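Local coordinates for peptidase M16 C-terminal domain-containing protein (Enterococcus faecalis, PDB 3D3Y) that is of unknown function but is probably a member of the M16 metallopeptidase family, with a domain of the inactive type and a likely ability to bind metal, at residues N32-H37 with S166-I171; A231-N236 with D309-F314. All blocks are in the same frame, centred on the assembly; numbering follows the deposited sequence.

In the fold
From the N terminus, strand 24-34 belongs to the first mixed sheet, and residues 32-37 run past its end, met 129 residues later by the turn 166-171, between helices 150-162 and 177-182. Interaction 1 closes a large, mainly helical loop. The chain then returns to the first sheet through strand 200-207 before reaching 231-236, which leads toward strand 244-251 of the second. Interaction 2 closes a second, shorter loop, 73 residues between closest ends, by joining this connector to the bend between strands 303-309 and 314-321. The two loops follow one another without nesting or crossing, yet the contacts touch: Gln169 OE1 probably accepts a hydrogen bond from Arg312 NH1, coupling the two sheet-bearing halves.

Interaction 1: residues N32-H37 with S166-I171; sequences NTRLNH and SEDQKI
Asp168 reaches from the turn 166-171 to the end of strand 24-34 and is gripped there by Arg34 and His37. Its CB lies against the carbonyl oxygen of Leu35, CB to O 3.7 Å, and its CG, placed beside its own backbone N by a chi1 of -54°, is close to that same oxygen, which is buried without a hydrogen-bond partner, a cost the Arg34 charge may offset. Asp168 OD2 takes a salt bridge from Arg34 NH1 at 2.8 Å; it lies in the guanidinium plane, while the donor stands well above the carboxylate plane. Asp168 OD1 accepts two N-H groups from His37, arriving from opposite faces of the carboxylate: the backbone N at 2.9 Å, and ring ND1 at 3.1 Å, nearly along the C-O axis. A carboxylate suits this place because it can accept all three N-H groups, one of them from a cation; together they hold it against turning.

Leu35 CD2 presses on the amide of Gln169, 3.5 Å from CD. That amide is held by Gly83 and Asn84 through NE2, so the methyl packs on a fixed group. Ser166 braces the turn, its OG accepting from Gln169 N at 3.0 Å. This is an ST motif overlapping a type I beta turn, Asp168 to Ile171, whose aspartate makes a His-carboxylate hydrogen bond with the loop that follows strand 24-34.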
loop_
_atom_site.group_PDB
_atom_site.type_symbol
_atom_site.label_atom_id
_atom_site.label_comp_id
_atom_site.label_asym_id
_atom_site.label_seq_id
_atom_site.Cartn_x
_atom_site.Cartn_y
_atom_site.Cartn_z
ATOM N N ASN A 32 -10.807 -8.234 0.957
ATOM C CA ASN A 32 -10.203 -7.647 2.145
ATOM C C ASN A 32 -10.121 -8.731 3.205
ATOM O O ASN A 32 -11.118 -9.423 3.453
ATOM C CB ASN A 32 -11.079 -6.471 2.603
ATOM C CG ASN A 32 -10.421 -5.596 3.684
ATOM O OD1 ASN A 32 -10.067 -6.066 4.784
ATOM N ND2 ASN A 32 -10.277 -4.314 3.374
ATOM N N THR A 33 -8.945 -8.886 3.818
ATOM C CA THR A 33 -8.739 -9.867 4.898
ATOM C C THR A 33 -7.797 -9.287 5.954
ATOM O O THR A 33 -7.083 -8.318 5.687
ATOM C CB THR A 33 -8.176 -11.212 4.354
ATOM O OG1 THR A 33 -8.400 -12.247 5.323
ATOM C CG2 THR A 33 -6.663 -11.100 4.051
ATOM N N ARG A 34 -7.796 -9.866 7.148
ATOM C CA ARG A 34 -6.779 -9.518 8.159
ATOM C C ARG A 34 -5.359 -9.829 7.645
ATOM O O ARG A 34 -5.127 -10.876 7.036
ATOM C CB ARG A 34 -7.063 -10.268 9.480
ATOM C CG ARG A 34 -6.156 -9.895 10.663
ATOM C CD ARG A 34 -6.420 -10.800 11.914
ATOM N NE ARG A 34 -5.825 -12.127 11.706
ATOM C CZ ARG A 34 -4.517 -12.393 11.799
ATOM N NH1 ARG A 34 -3.652 -11.438 12.124
ATOM N NH2 ARG A 34 -4.064 -13.623 11.578
ATOM N N LEU A 35 -4.415 -8.924 7.882
ATOM C CA LEU A 35 -3.012 -9.193 7.513
ATOM C C LEU A 35 -2.573 -10.423 8.293
ATOM O O LEU A 35 -2.794 -10.490 9.494
ATOM C CB LEU A 35 -2.134 -8.009 7.860
ATOM C CG LEU A 35 -0.688 -8.101 7.416
ATOM C CD1 LEU A 35 -0.613 -7.844 5.924
ATOM C CD2 LEU A 35 0.136 -7.100 8.202
ATOM N N ASN A 36 -1.968 -11.394 7.620
ATOM C CA ASN A 36 -1.793 -12.741 8.224
ATOM C C ASN A 36 -0.599 -13.424 7.567
ATOM O O ASN A 36 -0.629 -13.752 6.391
ATOM C CB ASN A 36 -3.077 -13.558 8.014
ATOM C CG ASN A 36 -3.031 -14.953 8.647
ATOM O OD1 ASN A 36 -1.996 -15.423 9.089
ATOM N ND2 ASN A 36 -4.181 -15.614 8.682
ATOM N N HIS A 37 0.464 -13.646 8.328
ATOM C CA HIS A 37 1.639 -14.301 7.754
ATOM C C HIS A 37 1.288 -15.616 7.039
ATOM O O HIS A 37 2.000 -16.011 6.133
ATOM C CB HIS A 37 2.730 -14.532 8.817
ATOM C CG HIS A 37 2.431 -15.650 9.766
ATOM N ND1 HIS A 37 1.708 -15.472 10.927
ATOM C CD2 HIS A 37 2.778 -16.957 9.737
ATOM C CE1 HIS A 37 1.609 -16.625 11.567
ATOM N NE2 HIS A 37 2.250 -17.543 10.865
ATOM N N SER A 166 4.932 -8.780 16.405
ATOM C CA SER A 166 3.843 -9.269 15.576
ATOM C C SER A 166 4.337 -10.120 14.414
ATOM O O SER A 166 4.965 -9.592 13.465
ATOM C CB SER A 166 3.003 -8.101 15.045
ATOM O OG SER A 166 2.193 -8.541 13.961
ATOM N N GLU A 167 3.999 -11.413 14.437
ATOM C CA GLU A 167 4.383 -12.287 13.320
ATOM C C GLU A 167 3.785 -11.849 11.961
ATOM O O GLU A 167 4.345 -12.150 10.908
ATOM C CB GLU A 167 4.110 -13.760 13.644
ATOM C CG GLU A 167 5.430 -14.615 13.883
ATOM C CD GLU A 167 6.607 -13.853 14.559
ATOM O OE1 GLU A 167 7.747 -13.933 14.028
ATOM O OE2 GLU A 167 6.409 -13.172 15.605
ATOM N N ASP A 168 2.673 -11.114 11.994
ATOM C CA ASP A 168 2.028 -10.657 10.762
ATOM C C ASP A 168 2.636 -9.382 10.209
ATOM O O ASP A 168 2.869 -9.261 9.004
ATOM C CB ASP A 168 0.534 -10.460 10.994
ATOM C CG ASP A 168 -0.137 -11.688 11.552
ATOM O OD1 ASP A 168 0.113 -12.792 11.053
ATOM O OD2 ASP A 168 -0.927 -11.556 12.508
ATOM N N GLN A 169 2.878 -8.406 11.081
ATOM C CA GLN A 169 3.293 -7.078 10.617
ATOM C C GLN A 169 4.753 -7.018 10.190
ATOM O O GLN A 169 5.150 -6.087 9.502
ATOM C CB GLN A 169 3.035 -6.020 11.679
ATOM C CG GLN A 169 1.570 -5.699 11.869
ATOM C CD GLN A 169 0.983 -4.845 10.740
ATOM O OE1 GLN A 169 1.697 -4.330 9.893
ATOM N NE2 GLN A 169 -0.315 -4.717 10.729
ATOM N N LYS A 170 5.548 -8.003 10.621
ATOM C CA LYS A 170 6.951 -8.089 10.197
ATOM C C LYS A 170 7.139 -8.564 8.743
ATOM O O LYS A 170 8.245 -8.512 8.193
ATOM C CB LYS A 170 7.770 -8.918 11.197
ATOM C CG LYS A 170 7.306 -10.326 11.394
ATOM C CD LYS A 170 8.355 -11.172 12.122
ATOM C CE LYS A 170 8.373 -10.896 13.604
ATOM N NZ LYS A 170 9.407 -11.752 14.284
ATOM N N ILE A 171 6.038 -8.949 8.102
ATOM C CA ILE A 171 6.029 -9.426 6.718
ATOM C C ILE A 171 5.574 -8.315 5.758
ATOM O O ILE A 171 4.501 -7.706 5.982
ATOM C CB ILE A 171 5.041 -10.628 6.587
ATOM C CG1 ILE A 171 5.254 -11.650 7.708
ATOM C CG2 ILE A 171 5.090 -11.287 5.181
ATOM C CD1 ILE A 171 6.613 -12.385 7.703
#

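Interaction 2: residues A231-N236 with D309-F314; sequences AAIFYN and DTFRGF
Phe234 lays its CE1 corner against Phe311, where CE1 comes 3.8 Å from Phe311 CD1, the two rings meeting obliquely with their planes at 52°. The bend that carries Phe311 joins strands 303-309 and 314-321 as a beta hairpin with a G1 bulge, Gly313 and Phe314 both facing Asp309. Glycine suits the bulge because the backbone there takes a positive phi, 63°.

Ile233 adds to the apolar patch. Its CG1, carried anti to the backbone N by a chi1 of -179°, touches the edge of the Phe311 ring at CD1, 3.7 Å away, while its CG2 sits over the centre of the Phe234 ring. The branched side chain thereby serves both aromatics at once, with Tyr266, Tyr267 and Met381 nearby and Lys82 making a cation-pi contact with Phe311. The backbones are fastened by one hydrogen bond, Tyr235 N to Phe311 O at 2.9 Å, reinforced by a CA-H...O contact from Phe234 CA to the same oxygen. Further along, Tyr235 CB packs on the aliphatic CG of Arg312.

The bend itself is shaped by Asp309, an Asx turn residue whose compact carboxylate can reach back to the backbone. Asp309 OD1 accepts from Phe311 N at 2.8 Å and also from Arg312 N, which comes from above the carboxylate plane. The charged end of Arg312 is held on several sides, with NH2 bonded to Gln159, NH1 to Gln169, and NE, in a nearly straight salt bridge, 2.9 Å from Asp309 OD2.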
loop_
_atom_site.group_PDB
_atom_site.type_symbol
_atom_site.label_atom_id
_atom_site.label_comp_id
_atom_site.label_asym_id
_atom_site.label_seq_id
_atom_site.Cartn_x
_atom_site.Cartn_y
_atom_site.Cartn_z
ATOM N N ALA A 231 -11.623 -6.929 9.182
ATOM C CA ALA A 231 -10.527 -6.754 10.154
ATOM C C ALA A 231 -10.380 -5.264 10.542
ATOM O O ALA A 231 -10.641 -4.373 9.716
ATOM C CB ALA A 231 -9.205 -7.262 9.562
ATOM N N ALA A 232 -9.937 -5.001 11.775
ATOM C CA ALA A 232 -9.624 -3.637 12.200
ATOM C C ALA A 232 -8.583 -3.062 11.254
ATOM O O ALA A 232 -7.639 -3.750 10.871
ATOM C CB ALA A 232 -9.123 -3.620 13.604
ATOM N N ILE A 233 -8.766 -1.822 10.823
ATOM C CA ILE A 233 -7.813 -1.291 9.863
ATOM C C ILE A 233 -6.464 -0.919 10.518
ATOM O O ILE A 233 -5.401 -1.195 9.952
ATOM C CB ILE A 233 -8.374 -0.134 8.990
ATOM C CG1 ILE A 233 -7.274 0.312 8.010
ATOM C CG2 ILE A 233 -8.856 1.024 9.835
ATOM C CD1 ILE A 233 -7.599 0.285 6.555
ATOM N N PHE A 234 -6.507 -0.301 11.690
ATOM C CA PHE A 234 -5.302 0.265 12.267
ATOM C C PHE A 234 -4.519 -0.827 12.974
ATOM O O PHE A 234 -5.109 -1.795 13.492
ATOM C CB PHE A 234 -5.620 1.405 13.247
ATOM C CG PHE A 234 -6.239 2.617 12.597
ATOM C CD1 PHE A 234 -5.778 3.097 11.374
ATOM C CD2 PHE A 234 -7.285 3.284 13.220
ATOM C CE1 PHE A 234 -6.357 4.242 10.764
ATOM C CE2 PHE A 234 -7.871 4.439 12.622
ATOM C CZ PHE A 234 -7.392 4.908 11.392
ATOM N N TYR A 235 -3.198 -0.678 12.991
ATOM C CA TYR A 235 -2.372 -1.527 13.853
ATOM C C TYR A 235 -1.696 -0.638 14.894
ATOM O O TYR A 235 -1.184 0.435 14.570
ATOM C CB TYR A 235 -1.312 -2.305 13.066
ATOM C CG TYR A 235 -0.286 -3.008 13.951
ATOM C CD1 TYR A 235 -0.493 -4.327 14.400
ATOM C CD2 TYR A 235 0.879 -2.348 14.355
ATOM C CE1 TYR A 235 0.451 -4.979 15.218
ATOM C CE2 TYR A 235 1.829 -2.990 15.174
ATOM C CZ TYR A 235 1.610 -4.293 15.596
ATOM O OH TYR A 235 2.573 -4.886 16.388
ATOM N N ASN A 236 -1.690 -1.127 16.132
ATOM C CA ASN A 236 -1.034 -0.472 17.251
ATOM C C ASN A 236 -0.252 -1.507 18.089
ATOM O O ASN A 236 -0.574 -2.705 18.098
ATOM C CB ASN A 236 -2.104 0.243 18.110
ATOM C CG ASN A 236 -1.517 0.928 19.323
ATOM O OD1 ASN A 236 -0.740 1.889 19.186
ATOM N ND2 ASN A 236 -1.865 0.430 20.527
ATOM N N ASP A 309 3.583 6.359 8.362
ATOM C CA ASP A 309 2.527 5.433 8.066
ATOM C C ASP A 309 1.467 5.704 9.128
ATOM O O ASP A 309 1.662 5.414 10.321
ATOM C CB ASP A 309 3.075 4.002 8.158
ATOM C CG ASP A 309 2.019 2.924 7.921
ATOM O OD1 ASP A 309 0.819 3.128 8.199
ATOM O OD2 ASP A 309 2.423 1.819 7.480
ATOM N N THR A 310 0.355 6.272 8.679
ATOM C CA THR A 310 -0.736 6.702 9.565
ATOM C C THR A 310 -1.811 5.617 9.705
ATOM O O THR A 310 -2.924 5.877 10.220
ATOM C CB THR A 310 -1.376 8.020 9.043
ATOM O OG1 THR A 310 -1.895 7.792 7.732
ATOM C CG2 THR A 310 -0.312 9.109 8.922
ATOM N N PHE A 311 -1.501 4.409 9.232
ATOM C CA PHE A 311 -2.318 3.231 9.530
ATOM C C PHE A 311 -1.654 2.252 10.535
ATOM O O PHE A 311 -2.343 1.455 11.188
ATOM C CB PHE A 311 -2.781 2.561 8.214
ATOM C CG PHE A 311 -3.727 3.453 7.396
ATOM C CD1 PHE A 311 -5.088 3.190 7.359
ATOM C CD2 PHE A 311 -3.254 4.584 6.739
ATOM C CE1 PHE A 311 -5.961 4.032 6.633
ATOM C CE2 PHE A 311 -4.128 5.444 6.041
ATOM C CZ PHE A 311 -5.460 5.152 5.977
ATOM N N ARG A 312 -0.337 2.351 10.692
ATOM C CA ARG A 312 0.383 1.507 11.654
ATOM C C ARG A 312 1.089 2.332 12.742
ATOM O O ARG A 312 1.804 1.762 13.557
ATOM C CB ARG A 312 1.384 0.549 10.950
ATOM C CG ARG A 312 0.734 -0.452 10.013
ATOM C CD ARG A 312 1.730 -1.446 9.427
ATOM N NE ARG A 312 2.723 -0.830 8.562
ATOM C CZ ARG A 312 3.812 -1.469 8.140
ATOM N NH1 ARG A 312 4.034 -2.727 8.524
ATOM N NH2 ARG A 312 4.662 -0.861 7.343
ATOM N N GLY A 313 0.901 3.658 12.735
ATOM C CA GLY A 313 1.362 4.556 13.829
ATOM C C GLY A 313 2.867 4.635 14.089
ATOM O O GLY A 313 3.315 4.641 15.240
ATOM N N PHE A 314 3.632 4.762 13.021
ATOM C CA PHE A 314 5.068 4.816 13.113
ATOM C C PHE A 314 5.645 5.655 11.987
ATOM O O PHE A 314 4.961 6.006 11.015
ATOM C CB PHE A 314 5.679 3.408 13.223
ATOM C CG PHE A 314 5.940 2.723 11.905
ATOM C CD1 PHE A 314 7.240 2.447 11.521
ATOM C CD2 PHE A 314 4.895 2.303 11.070
ATOM C CE1 PHE A 314 7.516 1.798 10.308
ATOM C CE2 PHE A 314 5.162 1.655 9.848
ATOM C CZ PHE A 314 6.469 1.410 9.467
#